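Local coordinates for GTP-binding protein REM 1 (Homo sapiens, PDB 2NZJ) that binds guanine nucleotides as a Ras-family GTPase of the Rad and Gem-like group and probably hydrolyses GTP as a signalling switch, at residues A80-Y85 with I115-K120. Numbering follows the deposited sequence.
Sequences AYVIVY and ILVGNK. With GDP (guanosine-5'-diphosphate), chain G.
V117 O is approached from strand 80-85 by two donors of unequal strength: the amide Y85 N, 2.8 Å away with its N-H nearly straight, and the CA-H of V84, a longer contact. Two residues earlier I115 O repeats the pattern with I83 N and the CA of V82. The reverse bonds, I115 N to Y81 O, V117 N to I83 O and N119 N to Y85 O, complete five, and a 28° angle between the short strand axes identifies the pairing as parallel. Side chains then alternate between the sheet's faces. On one, V82 CG1 meets V117 CG2 at 3.5 Å, V84 lies alongside V117, and L159 of helix 156-171 packs on I115 and V117. On the other, I83 CG2 touches L116 CD1 at 3.8 Å, with helix 90-105 covering I83. Y85 has CG set between its backbone N and carbonyl carbon (chi1 68°), which folds the ring back over the neighbouring strand: G118 CA sits over one ring face, 3.9 Å from the centroid and 20° off the normal, a CH-pi contact, while L116 CG comes to the edge at CE1. A modelled CB on G118 would fall tightly against Y85 OH, so glycine lets the ring lie close over its CA. With an alanine in place of Y85, G118 CA would probably lose its CH-pi partner, and L116 CG and F93 the ring they meet. At the strand's C-terminal end, N119 ND2, hydrogen-bonded to V15 O, lies 3.0 Å from GDP N7, whereas K120 runs extended along the base to place NZ 3.1 Å from GDP O4'. These central parallel strands, the second ending in N119 with K120 just after it, are characteristic of the Ras-type G domain and its NKxD motif, completed here by D122.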
ATOM      1  N   ALA A  80       6.682  -4.588   4.566  1.00 12.51           N
ATOM      2  CA  ALA A  80       6.339  -4.143   3.210  1.00 12.21           C
ATOM      3  C   ALA A  80       5.758  -2.737   3.272  1.00 12.07           C
ATOM      4  O   ALA A  80       5.183  -2.339   4.291  1.00 12.38           O
ATOM      5  CB  ALA A  80       5.330  -5.097   2.576  1.00 11.98           C
ATOM      6  N   TYR A  81       5.902  -1.988   2.186  1.00 11.67           N
ATOM      7  CA  TYR A  81       5.342  -0.646   2.101  1.00 11.28           C
ATOM      8  C   TYR A  81       4.446  -0.522   0.882  1.00 11.03           C
ATOM      9  O   TYR A  81       4.839  -0.935  -0.215  1.00 11.20           O
ATOM     10  CB  TYR A  81       6.471   0.375   2.034  1.00 11.58           C
ATOM     11  CG  TYR A  81       7.216   0.483   3.330  1.00 11.67           C
ATOM     12  CD1 TYR A  81       8.370  -0.257   3.568  1.00 10.81           C
ATOM     13  CD2 TYR A  81       6.750   1.317   4.336  1.00 11.62           C
ATOM     14  CE1 TYR A  81       9.034  -0.150   4.769  1.00 10.79           C
ATOM     15  CE2 TYR A  81       7.394   1.416   5.524  1.00 11.32           C
ATOM     16  CZ  TYR A  81       8.530   0.699   5.741  1.00 11.23           C
ATOM     17  OH  TYR A  81       9.138   0.849   6.952  1.00 12.20           O
ATOM     18  N   VAL A  82       3.248   0.030   1.094  1.00 10.45           N
ATOM     19  CA  VAL A  82       2.308   0.353   0.015  1.00  9.98           C
ATOM     20  C   VAL A  82       2.216   1.875  -0.129  1.00 10.12           C
ATOM     21  O   VAL A  82       1.634   2.548   0.709  1.00 10.06           O
ATOM     22  CB  VAL A  82       0.919  -0.255   0.262  1.00  9.56           C
ATOM     23  CG1 VAL A  82      -0.052   0.109  -0.832  1.00  7.18           C
ATOM     24  CG2 VAL A  82       1.049  -1.725   0.350  1.00  9.39           C
ATOM     25  N   ILE A  83       2.821   2.399  -1.192  1.00 10.37           N
ATOM     26  CA  ILE A  83       2.792   3.826  -1.507  1.00 10.24           C
ATOM     27  C   ILE A  83       1.620   4.088  -2.434  1.00 10.32           C
ATOM     28  O   ILE A  83       1.645   3.680  -3.587  1.00 10.55           O
ATOM     29  CB  ILE A  83       4.072   4.281  -2.253  1.00 10.22           C
ATOM     30  CG1 ILE A  83       5.306   4.160  -1.366  1.00 10.67           C
ATOM     31  CG2 ILE A  83       3.936   5.710  -2.749  1.00  9.35           C
ATOM     32  CD1 ILE A  83       6.639   4.199  -2.137  1.00  9.63           C
ATOM     33  N   VAL A  84       0.605   4.785  -1.931  1.00 10.30           N
ATOM     34  CA  VAL A  84      -0.644   5.031  -2.662  1.00  9.74           C
ATOM     35  C   VAL A  84      -0.661   6.453  -3.202  1.00 10.05           C
ATOM     36  O   VAL A  84      -0.294   7.370  -2.490  1.00 10.58           O
ATOM     37  CB  VAL A  84      -1.837   4.869  -1.732  1.00  9.39           C
ATOM     38  CG1 VAL A  84      -3.164   5.184  -2.450  1.00  7.52           C
ATOM     39  CG2 VAL A  84      -1.814   3.463  -1.114  1.00  9.13           C
ATOM     40  N   TYR A  85      -1.070   6.627  -4.463  1.00 10.37           N
ATOM     41  CA  TYR A  85      -1.421   7.953  -5.015  1.00 10.01           C
ATOM     42  C   TYR A  85      -2.796   7.850  -5.698  1.00  9.99           C
ATOM     43  O   TYR A  85      -3.325   6.752  -5.882  1.00  9.85           O
ATOM     44  CB  TYR A  85      -0.316   8.492  -5.964  1.00  9.68           C
ATOM     45  CG  TYR A  85      -0.184   7.715  -7.233  1.00  9.40           C
ATOM     46  CD1 TYR A  85       0.587   6.578  -7.287  1.00 10.03           C
ATOM     47  CD2 TYR A  85      -0.877   8.082  -8.367  1.00 11.47           C
ATOM     48  CE1 TYR A  85       0.685   5.827  -8.422  1.00 10.37           C
ATOM     49  CE2 TYR A  85      -0.806   7.300  -9.543  1.00 11.78           C
ATOM     50  CZ  TYR A  85      -0.018   6.173  -9.549  1.00 10.76           C
ATOM     51  OH  TYR A  85       0.119   5.418 -10.695  1.00 10.32           O
ATOM     52  N   ILE A 115       4.947  -1.735  -3.012  1.00 29.23           N
ATOM     53  CA  ILE A 115       3.887  -1.707  -4.018  1.00 29.57           C
ATOM     54  C   ILE A 115       3.506  -0.260  -4.259  1.00 29.76           C
ATOM     55  O   ILE A 115       3.166   0.448  -3.324  1.00 29.93           O
ATOM     56  CB  ILE A 115       2.598  -2.480  -3.564  1.00 30.08           C
ATOM     57  CG1 ILE A 115       2.942  -3.787  -2.825  1.00 29.61           C
ATOM     58  CG2 ILE A 115       1.689  -2.750  -4.770  1.00 28.73           C
ATOM     59  CD1 ILE A 115       3.448  -4.863  -3.719  1.00 30.47           C
ATOM     60  N   LEU A 116       3.574   0.168  -5.510  1.00 30.23           N
ATOM     61  CA  LEU A 116       3.067   1.484  -5.925  1.00 30.52           C
ATOM     62  C   LEU A 116       1.590   1.288  -6.340  1.00 30.32           C
ATOM     63  O   LEU A 116       1.280   0.458  -7.197  1.00 30.44           O
ATOM     64  CB  LEU A 116       3.921   2.057  -7.072  1.00 30.25           C
ATOM     65  CG  LEU A 116       3.645   3.504  -7.493  1.00 31.88           C
ATOM     66  CD1 LEU A 116       3.903   4.427  -6.310  1.00 32.61           C
ATOM     67  CD2 LEU A 116       4.455   3.970  -8.752  1.00 30.51           C
ATOM     68  N   VAL A 117       0.681   2.008  -5.691  1.00 29.76           N
ATOM     69  CA  VAL A 117      -0.736   1.836  -5.951  1.00 29.35           C
ATOM     70  C   VAL A 117      -1.343   3.095  -6.512  1.00 29.48           C
ATOM     71  O   VAL A 117      -1.270   4.166  -5.884  1.00 29.69           O
ATOM     72  CB  VAL A 117      -1.533   1.467  -4.670  1.00 28.91           C
ATOM     73  CG1 VAL A 117      -3.023   1.462  -4.948  1.00 28.40           C
ATOM     74  CG2 VAL A 117      -1.115   0.139  -4.149  1.00 27.82           C
ATOM     75  N   GLY A 118      -1.960   2.958  -7.683  1.00 29.09           N
ATOM     76  CA  GLY A 118      -2.749   4.034  -8.273  1.00 29.11           C
ATOM     77  C   GLY A 118      -4.212   3.864  -7.926  1.00 28.70           C
ATOM     78  O   GLY A 118      -4.906   3.089  -8.578  1.00 29.18           O
ATOM     79  N   ASN A 119      -4.682   4.578  -6.912  1.00 28.32           N
ATOM     80  CA  ASN A 119      -6.063   4.448  -6.441  1.00 28.25           C
ATOM     81  C   ASN A 119      -6.988   5.435  -7.169  1.00 28.32           C
ATOM     82  O   ASN A 119      -6.536   6.323  -7.892  1.00 28.77           O
ATOM     83  CB  ASN A 119      -6.132   4.667  -4.923  1.00 28.31           C
ATOM     84  CG  ASN A 119      -7.470   4.276  -4.324  1.00 28.93           C
ATOM     85  OD1 ASN A 119      -8.095   3.275  -4.742  1.00 29.50           O
ATOM     86  ND2 ASN A 119      -7.928   5.059  -3.343  1.00 26.73           N
ATOM     87  N   LYS A 120      -8.286   5.253  -6.997  1.00 28.12           N
ATOM     88  CA  LYS A 120      -9.316   6.046  -7.683  1.00 27.92           C
ATOM     89  C   LYS A 120      -9.362   5.800  -9.205  1.00 27.95           C
ATOM     90  O   LYS A 120      -9.685   6.703  -9.969  1.00 27.74           O
ATOM     91  CB  LYS A 120      -9.172   7.533  -7.376  1.00 27.46           C
ATOM     92  CG  LYS A 120      -8.970   7.846  -5.891  1.00 27.68           C
ATOM     93  CD  LYS A 120      -9.548   9.204  -5.504  1.00 26.93           C
ATOM     94  CE  LYS A 120      -9.292   9.557  -4.033  1.00 26.27           C
ATOM     95  NZ  LYS A 120      -9.763  10.953  -3.705  1.00 25.26           N
TER
HETATM   96  PB  GDP G1001      -6.609   9.044   3.010  1.00 32.47           P
HETATM   97  O1B GDP G1001      -5.478   8.712   2.072  1.00 32.09           O
HETATM   98  O2B GDP G1001      -6.763   8.072   4.130  1.00 29.89           O
HETATM   99  O3B GDP G1001      -6.303  10.430   3.553  1.00 35.38           O
HETATM  100  O3A GDP G1001      -7.880   9.067   2.064  1.00 33.98           O
HETATM  101  PA  GDP G1001      -9.301   8.570   2.584  1.00 35.16           P
HETATM  102  O1A GDP G1001      -9.611   9.247   3.888  1.00 35.30           O
HETATM  103  O2A GDP G1001      -9.384   7.080   2.688  1.00 34.45           O
HETATM  104  O5' GDP G1001     -10.239   9.024   1.367  1.00 34.03           O
HETATM  105  C5' GDP G1001     -10.255  10.370   0.890  1.00 34.28           C
HETATM  106  C4' GDP G1001     -11.526  10.575   0.065  1.00 37.03           C
HETATM  107  O4' GDP G1001     -11.394   9.939  -1.239  1.00 36.56           O
HETATM  108  C3' GDP G1001     -12.769   9.956   0.737  1.00 37.76           C
HETATM  109  O3' GDP G1001     -13.920  10.817   0.653  1.00 41.47           O
HETATM  110  C2' GDP G1001     -13.024   8.689  -0.065  1.00 37.59           C
HETATM  111  O2' GDP G1001     -14.404   8.348  -0.151  1.00 40.17           O
HETATM  112  C1' GDP G1001     -12.436   8.984  -1.436  1.00 36.34           C
HETATM  113  N9  GDP G1001     -11.860   7.775  -2.054  1.00 36.66           N
HETATM  114  C8  GDP G1001     -10.983   6.887  -1.520  1.00 37.19           C
HETATM  115  N7  GDP G1001     -10.658   5.912  -2.409  1.00 35.78           N
HETATM  116  C5  GDP G1001     -11.329   6.187  -3.521  1.00 35.79           C
HETATM  117  C6  GDP G1001     -11.472   5.562  -4.834  1.00 36.86           C
HETATM  118  O6  GDP G1001     -10.836   4.511  -5.066  1.00 36.67           O
HETATM  119  N1  GDP G1001     -12.279   6.162  -5.731  1.00 36.72           N
HETATM  120  C2  GDP G1001     -12.971   7.288  -5.454  1.00 36.67           C
HETATM  121  N2  GDP G1001     -13.781   7.877  -6.373  1.00 36.34           N
HETATM  122  N3  GDP G1001     -12.895   7.896  -4.254  1.00 37.24           N
HETATM  123  C4  GDP G1001     -12.110   7.398  -3.286  1.00 36.60           C